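Local coordinates for protein tudor (Drosophila melanogaster, PDB 4Q5W) that binds methylated partner proteins, probably including the Piwi protein Aubergine, in germ-cell formation, and is represented here by its ninth extended Tudor domain, at residues T4-I8 against K137-V142; I109-E113 against P151-L156. All blocks are in the same frame, centred on the assembly; numbering follows the deposited sequence. Where two conformers were deposited one is given.

Contact 1 (T4-I8 against K137-V142); sequences TKAII and KGVVAV
Ile8 lays its CG1 branch across Val140 at roughly a right angle, CG1 resting 4.0 Å from Val140 CG2. The pair belongs to the seam of a five-stranded sheet with strand order 1-2-3-5-4, the topology of the OB-fold (staphylococcal nuclease-like) part of an extended Tudor domain, and illustrates how such a fold closes: the first strand, 5-11, runs antiparallel to the fourth, 139-144. The alternation of a sheet sorts the side chains. Ala6 and Val140, a hydrogen-bonded pair, face the interior, where Ala6 CB also reaches Val142 CG2 at 4.0 Å, with Leu19 of strand 16-21 and Leu156 of strand 153-158 close by. Lys5, Ile7, Val139 and Ala141 take the other face. There the aliphatic stem of Lys5 slants over Val139, its CD 3.8 Å from Val139 CG1. That methyl stands anti to the backbone N (chi1 -164°), which swings it toward the lysine. The backbone clamp is double at Ala6: its N donates to Val140 O at 2.9 Å, while Val140 N returns an almost straight bond (173°) to Ala6 O. Val142 N to Thr4 O extends the pattern at one end. With an alanine in place of Ile8, CG1 and CD1 would be gone, which would probably open a gap beside both methyls of Val140 and beside Leu156. At the other end Gly138, which follows the C-prime residue Lys137 in the Schellman motif that finishes helix 122-134, has a positive phi, and a beta carbon on it would lie only 3.0 Å from Ile8 O. Its carbonyl takes the Ile8 N-H at 2.8 Å, the donor tilted 26° from the carbonyl plane, and the same Gly138 O meets the CA-H of Ile7 at 3.3 Å.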
ATOM      1  N   THR A   4       4.816   9.534 -15.270  1.00 30.11           N
ATOM      2  CA  THR A   4       5.246   9.886 -13.918  1.00 24.28           C
ATOM      3  C   THR A   4       5.650   8.652 -13.108  1.00 22.48           C
ATOM      4  O   THR A   4       5.282   7.533 -13.451  1.00 25.58           O
ATOM      5  CB  THR A   4       4.173  10.693 -13.166  1.00 28.09           C
ATOM      6  OG1 THR A   4       4.789  11.418 -12.094  1.00 35.94           O
ATOM      7  CG2 THR A   4       3.082   9.793 -12.602  1.00 16.00           C
ATOM      8  N   LYS A   5       6.416   8.870 -12.041  1.00 17.13           N
ATOM      9  CA  LYS A   5       7.011   7.781 -11.282  1.00 15.33           C
ATOM     10  C   LYS A   5       6.322   7.627  -9.933  1.00 18.38           C
ATOM     11  O   LYS A   5       5.867   8.611  -9.354  1.00 15.82           O
ATOM     12  CB  LYS A   5       8.499   8.058 -11.039  1.00 17.90           C
ATOM     13  CG  LYS A   5       9.220   6.903 -10.341  1.00 23.39           C
ATOM     14  CD  LYS A   5      10.724   7.090 -10.309  1.00 25.49           C
ATOM     15  CE  LYS A   5      11.151   8.113  -9.267  1.00 29.62           C
ATOM     16  NZ  LYS A   5      12.636   8.271  -9.242  1.00 24.24           N
ATOM     17  N   ALA A   6       6.247   6.395  -9.444  1.00 13.34           N
ATOM     18  CA  ALA A   6       5.695   6.139  -8.121  1.00 11.08           C
ATOM     19  C   ALA A   6       6.300   4.870  -7.542  1.00 12.97           C
ATOM     20  O   ALA A   6       6.941   4.089  -8.249  1.00 13.34           O
ATOM     21  CB  ALA A   6       4.182   6.014  -8.194  1.00 10.86           C
ATOM     22  N   ILE A   7       6.105   4.675  -6.244  1.00 12.57           N
ATOM     23  CA  ILE A   7       6.506   3.434  -5.588  0.50 12.52           C
ATOM     24  C   ILE A   7       5.281   2.718  -5.037  1.00 14.26           C
ATOM     25  O   ILE A   7       4.485   3.312  -4.302  1.00 13.07           O
ATOM     26  CB  ILE A   7       7.459   3.690  -4.421  0.50 13.74           C
ATOM     27  CG1 ILE A   7       8.773   4.288  -4.921  0.50 16.57           C
ATOM     28  CG2 ILE A   7       7.720   2.394  -3.650  0.50 15.85           C
ATOM     29  CD1 ILE A   7       9.688   4.725  -3.797  0.50 20.83           C
ATOM     30  N   ILE A   8       5.114   1.448  -5.395  1.00 12.99           N
ATOM     31  CA  ILE A   8       4.001   0.669  -4.862  1.00 10.08           C
ATOM     32  C   ILE A   8       4.317   0.226  -3.441  1.00 11.14           C
ATOM     33  O   ILE A   8       5.335  -0.423  -3.190  1.00 13.70           O
ATOM     34  CB  ILE A   8       3.663  -0.525  -5.779  1.00  9.17           C
ATOM     35  CG1 ILE A   8       3.145   0.022  -7.112  1.00 15.12           C
ATOM     36  CG2 ILE A   8       2.621  -1.443  -5.132  1.00 12.24           C
ATOM     37  CD1 ILE A   8       2.896  -1.033  -8.177  1.00 17.19           C
ATOM     38  N   LYS A 137      11.778  -3.365  -6.976  1.00 18.20           N
ATOM     39  CA  LYS A 137      11.566  -2.775  -5.645  1.00 17.28           C
ATOM     40  C   LYS A 137      10.366  -1.829  -5.620  1.00 16.37           C
ATOM     41  O   LYS A 137      10.403  -0.789  -4.965  1.00 18.03           O
ATOM     42  CB  LYS A 137      12.816  -2.045  -5.122  1.00 23.35           C
ATOM     43  CG  LYS A 137      14.155  -2.724  -5.421  1.00 32.86           C
ATOM     44  CD  LYS A 137      14.192  -4.178  -4.973  1.00 41.14           C
ATOM     45  CE  LYS A 137      14.238  -4.322  -3.460  1.00 44.63           C
ATOM     46  NZ  LYS A 137      14.316  -5.761  -3.071  1.00 46.08           N
ATOM     47  N   GLY A 138       9.313  -2.192  -6.348  1.00 14.96           N
ATOM     48  CA  GLY A 138       8.077  -1.436  -6.353  1.00 16.92           C
ATOM     49  C   GLY A 138       8.076  -0.139  -7.145  1.00 15.68           C
ATOM     50  O   GLY A 138       7.061   0.559  -7.159  1.00 17.01           O
ATOM     51  N   VAL A 139       9.187   0.197  -7.798  1.00 12.30           N
ATOM     52  CA  VAL A 139       9.259   1.472  -8.527  1.00 11.74           C
ATOM     53  C   VAL A 139       8.700   1.322  -9.937  1.00 13.24           C
ATOM     54  O   VAL A 139       9.179   0.489 -10.704  1.00 15.01           O
ATOM     55  CB  VAL A 139      10.694   2.025  -8.600  1.00 17.26           C
ATOM     56  CG1 VAL A 139      10.677   3.496  -9.002  1.00 18.16           C
ATOM     57  CG2 VAL A 139      11.390   1.860  -7.261  1.00 18.67           C
ATOM     58  N   VAL A 140       7.699   2.141 -10.265  1.00 10.65           N
ATOM     59  CA  VAL A 140       6.944   2.030 -11.505  1.00 10.50           C
ATOM     60  C   VAL A 140       6.703   3.367 -12.189  1.00 14.94           C
ATOM     61  O   VAL A 140       6.580   4.415 -11.544  1.00 14.04           O
ATOM     62  CB  VAL A 140       5.558   1.379 -11.282  1.00 10.77           C
ATOM     63  CG1 VAL A 140       5.699  -0.097 -10.975  1.00 11.55           C
ATOM     64  CG2 VAL A 140       4.786   2.093 -10.156  1.00 10.50           C
ATOM     65  N   ALA A 141       6.629   3.319 -13.511  1.00 14.08           N
ATOM     66  CA  ALA A 141       6.114   4.438 -14.273  1.00 12.07           C
ATOM     67  C   ALA A 141       4.606   4.281 -14.365  1.00 16.46           C
ATOM     68  O   ALA A 141       4.091   3.169 -14.511  1.00 14.88           O
ATOM     69  CB  ALA A 141       6.750   4.490 -15.664  1.00 12.85           C
ATOM     70  N   VAL A 142       3.893   5.395 -14.260  1.00 15.88           N
ATOM     71  CA  VAL A 142       2.439   5.349 -14.214  1.00 11.88           C
ATOM     72  C   VAL A 142       1.827   6.180 -15.337  1.00 16.72           C
ATOM     73  O   VAL A 142       2.167   7.346 -15.517  1.00 17.49           O
ATOM     74  CB  VAL A 142       1.909   5.888 -12.857  1.00 12.31           C
ATOM     75  CG1 VAL A 142       0.376   5.809 -12.794  1.00 12.38           C
ATOM     76  CG2 VAL A 142       2.549   5.147 -11.708  1.00 15.98           C
TER

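Contact 2 (I109-E113 against P151-L156); sequences ICSME and PPVVRL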
ATOM      1  N   ILE A 109      -4.649   5.509  -4.037  1.00 18.30           N
ATOM      2  CA  ILE A 109      -5.081   4.219  -4.552  1.00 14.79           C
ATOM      3  C   ILE A 109      -5.385   4.277  -6.048  1.00 12.66           C
ATOM      4  O   ILE A 109      -6.081   5.179  -6.525  1.00 14.59           O
ATOM      5  CB  ILE A 109      -6.339   3.727  -3.830  1.00 12.64           C
ATOM      6  CG1 ILE A 109      -6.094   3.640  -2.324  1.00 17.30           C
ATOM      7  CG2 ILE A 109      -6.778   2.378  -4.383  1.00 17.38           C
ATOM      8  CD1 ILE A 109      -7.349   3.324  -1.523  1.00 18.81           C
ATOM      9  N   CYS A 110      -4.844   3.316  -6.790  1.00 13.69           N
ATOM     10  CA  CYS A 110      -5.138   3.190  -8.213  0.70 10.94           C
ATOM     11  C   CYS A 110      -5.476   1.750  -8.551  1.00 11.70           C
ATOM     12  O   CYS A 110      -5.291   0.855  -7.729  1.00 12.20           O
ATOM     13  CB  CYS A 110      -3.940   3.633  -9.043  0.70 11.92           C
ATOM     14  SG  CYS A 110      -3.503   5.351  -8.769  0.70 18.42           S
ATOM     15  N   SER A 111      -5.952   1.534  -9.770  1.00 12.87           N
ATOM     16  CA  SER A 111      -6.343   0.208 -10.222  1.00 13.35           C
ATOM     17  C   SER A 111      -5.693  -0.111 -11.559  1.00 12.12           C
ATOM     18  O   SER A 111      -5.630   0.745 -12.429  1.00 15.51           O
ATOM     19  CB  SER A 111      -7.862   0.156 -10.385  1.00 16.45           C
ATOM     20  OG  SER A 111      -8.275  -1.053 -11.014  1.00 16.96           O
ATOM     21  N   MET A 112      -5.220  -1.342 -11.732  1.00 11.51           N
ATOM     22  CA  MET A 112      -4.832  -1.780 -13.063  1.00 10.27           C
ATOM     23  C   MET A 112      -6.105  -2.035 -13.852  1.00 15.09           C
ATOM     24  O   MET A 112      -7.206  -2.075 -13.290  1.00 13.96           O
ATOM     25  CB  MET A 112      -3.984  -3.057 -13.007  1.00 13.17           C
ATOM     26  CG  MET A 112      -2.810  -2.963 -12.050  1.00 22.11           C
ATOM     27  SD  MET A 112      -1.852  -4.488 -11.969  1.00 27.18           S
ATOM     28  CE  MET A 112      -1.106  -4.363 -13.573  1.00 14.14           C
ATOM     29  N   GLU A 113      -5.952  -2.182 -15.160  1.00 11.83           N
ATOM     30  CA  GLU A 113      -7.031  -2.611 -16.025  1.00 13.09           C
ATOM     31  C   GLU A 113      -7.550  -3.974 -15.543  1.00 13.26           C
ATOM     32  O   GLU A 113      -6.819  -4.715 -14.883  1.00 11.40           O
ATOM     33  CB  GLU A 113      -6.519  -2.677 -17.461  1.00 14.92           C
ATOM     34  CG  GLU A 113      -6.129  -1.299 -18.005  1.00 16.40           C
ATOM     35  CD  GLU A 113      -5.210  -1.387 -19.202  1.00 17.35           C
ATOM     36  OE1 GLU A 113      -3.995  -1.624 -18.996  1.00 18.35           O
ATOM     37  OE2 GLU A 113      -5.705  -1.219 -20.334  1.00 20.60           O
ATOM     38  N   PRO A 151     -11.166   3.352  -7.934  1.00 24.67           N
ATOM     39  CA  PRO A 151      -9.915   4.101  -8.118  1.00 21.87           C
ATOM     40  C   PRO A 151      -9.646   4.394  -9.591  1.00 18.26           C
ATOM     41  O   PRO A 151     -10.227   3.733 -10.456  1.00 17.42           O
ATOM     42  CB  PRO A 151      -8.847   3.133  -7.580  1.00 21.25           C
ATOM     43  CG  PRO A 151      -9.607   2.108  -6.769  1.00 24.47           C
ATOM     44  CD  PRO A 151     -10.915   1.978  -7.470  1.00 20.49           C
ATOM     45  N   PRO A 152      -8.786   5.385  -9.875  1.00 17.51           N
ATOM     46  CA  PRO A 152      -8.409   5.680 -11.256  1.00 15.50           C
ATOM     47  C   PRO A 152      -7.694   4.481 -11.857  1.00 18.69           C
ATOM     48  O   PRO A 152      -6.952   3.807 -11.149  1.00 16.03           O
ATOM     49  CB  PRO A 152      -7.429   6.850 -11.109  1.00 20.85           C
ATOM     50  CG  PRO A 152      -7.704   7.426  -9.783  1.00 27.50           C
ATOM     51  CD  PRO A 152      -8.155   6.312  -8.918  1.00 20.69           C
ATOM     52  N   VAL A 153      -7.937   4.210 -13.134  1.00 16.70           N
ATOM     53  CA  VAL A 153      -7.302   3.089 -13.807  1.00 17.65           C
ATOM     54  C   VAL A 153      -5.993   3.524 -14.460  1.00 16.92           C
ATOM     55  O   VAL A 153      -5.948   4.559 -15.125  1.00 21.27           O
ATOM     56  CB  VAL A 153      -8.233   2.478 -14.859  1.00 20.91           C
ATOM     57  CG1 VAL A 153      -7.566   1.296 -15.531  1.00 19.30           C
ATOM     58  CG2 VAL A 153      -9.550   2.060 -14.209  1.00 21.51           C
ATOM     59  N   VAL A 154      -4.938   2.732 -14.267  1.00 11.83           N
ATOM     60  CA  VAL A 154      -3.603   3.099 -14.732  1.00 18.63           C
ATOM     61  C   VAL A 154      -2.897   1.945 -15.421  1.00 16.61           C
ATOM     62  O   VAL A 154      -3.281   0.778 -15.257  1.00 19.95           O
ATOM     63  CB  VAL A 154      -2.704   3.502 -13.555  1.00 14.81           C
ATOM     64  CG1 VAL A 154      -3.245   4.751 -12.856  1.00 16.20           C
ATOM     65  CG2 VAL A 154      -2.570   2.345 -12.593  1.00 13.76           C
ATOM     66  N   ARG A 155      -1.871   2.284 -16.198  1.00 15.07           N
ATOM     67  CA  ARG A 155      -0.938   1.309 -16.747  1.00 14.01           C
ATOM     68  C   ARG A 155       0.384   1.452 -16.025  1.00 14.30           C
ATOM     69  O   ARG A 155       0.901   2.561 -15.906  1.00 20.36           O
ATOM     70  CB  ARG A 155      -0.694   1.548 -18.229  1.00 15.81           C
ATOM     71  CG  ARG A 155      -1.826   1.136 -19.129  1.00 23.35           C
ATOM     72  CD  ARG A 155      -1.381   1.215 -20.572  1.00 27.76           C
ATOM     73  NE  ARG A 155      -2.528   1.389 -21.446  1.00 40.24           N
ATOM     74  CZ  ARG A 155      -3.033   2.576 -21.758  1.00 47.07           C
ATOM     75  NH1 ARG A 155      -2.478   3.676 -21.273  1.00 45.21           N
ATOM     76  NH2 ARG A 155      -4.086   2.663 -22.558  1.00 53.81           N
ATOM     77  N   LEU A 156       0.935   0.341 -15.551  1.00 13.59           N
ATOM     78  CA  LEU A 156       2.180   0.376 -14.792  1.00 12.20           C
ATOM     79  C   LEU A 156       3.310  -0.283 -15.566  1.00 11.42           C
ATOM     80  O   LEU A 156       3.130  -1.352 -16.148  1.00 15.95           O
ATOM     81  CB  LEU A 156       2.003  -0.345 -13.453  1.00 13.66           C
ATOM     82  CG  LEU A 156       0.836   0.130 -12.582  1.00 14.22           C
ATOM     83  CD1 LEU A 156       0.658  -0.808 -11.402  1.00 15.87           C
ATOM     84  CD2 LEU A 156       1.070   1.551 -12.107  1.00 17.12           C
TER
HETATM   85  O   HOH W   1      -3.299  -1.626 -16.413  1.00 15.32           O
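Glu113 throws its side chain across Val153 at about a right angle, with CG 3.9 Å from Val153 CG1. Chi1 of -65° sets CG anti to the carbonyl carbon, and the extended chain beyond delivers OE1 to the Arg155 stem, 3.5 Å from its CG. No salt bridge results: the carboxylate and guanidinium planes stand 84° apart and OE1 sits far off the guanidinium plane, where none of that group's N-H bonds is directed, while Glu143 holds the Arg155 guanidinium. A water instead donates to Glu113 OE1 and Val154 O and accepts from Glu113 N, tying the carboxylate to its own backbone N-H and to the Val154 carbonyl. Ser111 turns OG anti to its own N (chi1 171°), from where it donates to Met112 O at 2.7 Å. The main chains join in parallel fashion, Ser111 N giving to Pro152 O and Val154 N to Ser111 O, both at 2.8 Å. Ahead of this bridge Pro151, after a cis peptide bond, brings CG within 3.7 Å of Ile109 CG2. Val154 sets both methyls against Cys110 CB, on the buried side. Strand 108-112 is thus the neighbour of 153-158, with strand 16-21 on its far edge, strand 139-144 flanking 153-158, and helix 166-182 packed on Met112, Glu113 and Leu156.

How the contacts relate
Contacts 1 and 2 are two seams of one closed sheet, separated by the seam between strands 153-158 and 139-144, their centres 12 Å apart, and their segments alternate along the chain. Those two strands, consecutive in sequence, couple them: Val142 CG1 lies 3.8 Å from Val154 CG1, and Ile8 CD1 lies 3.9 Å from Leu156 CD1, so one hydrophobic interior serves both. N-terminal and C-terminal pieces therefore build a single unit, beside the separate four-stranded sheet of residues 52-90. By analogy with other extended Tudor domains, that second sheet probably carries the methylarginine pocket. Bound buffer lies beside Thr4 in contact 1 and about 4 Å, between nearest atoms, from Pro152 in contact 2.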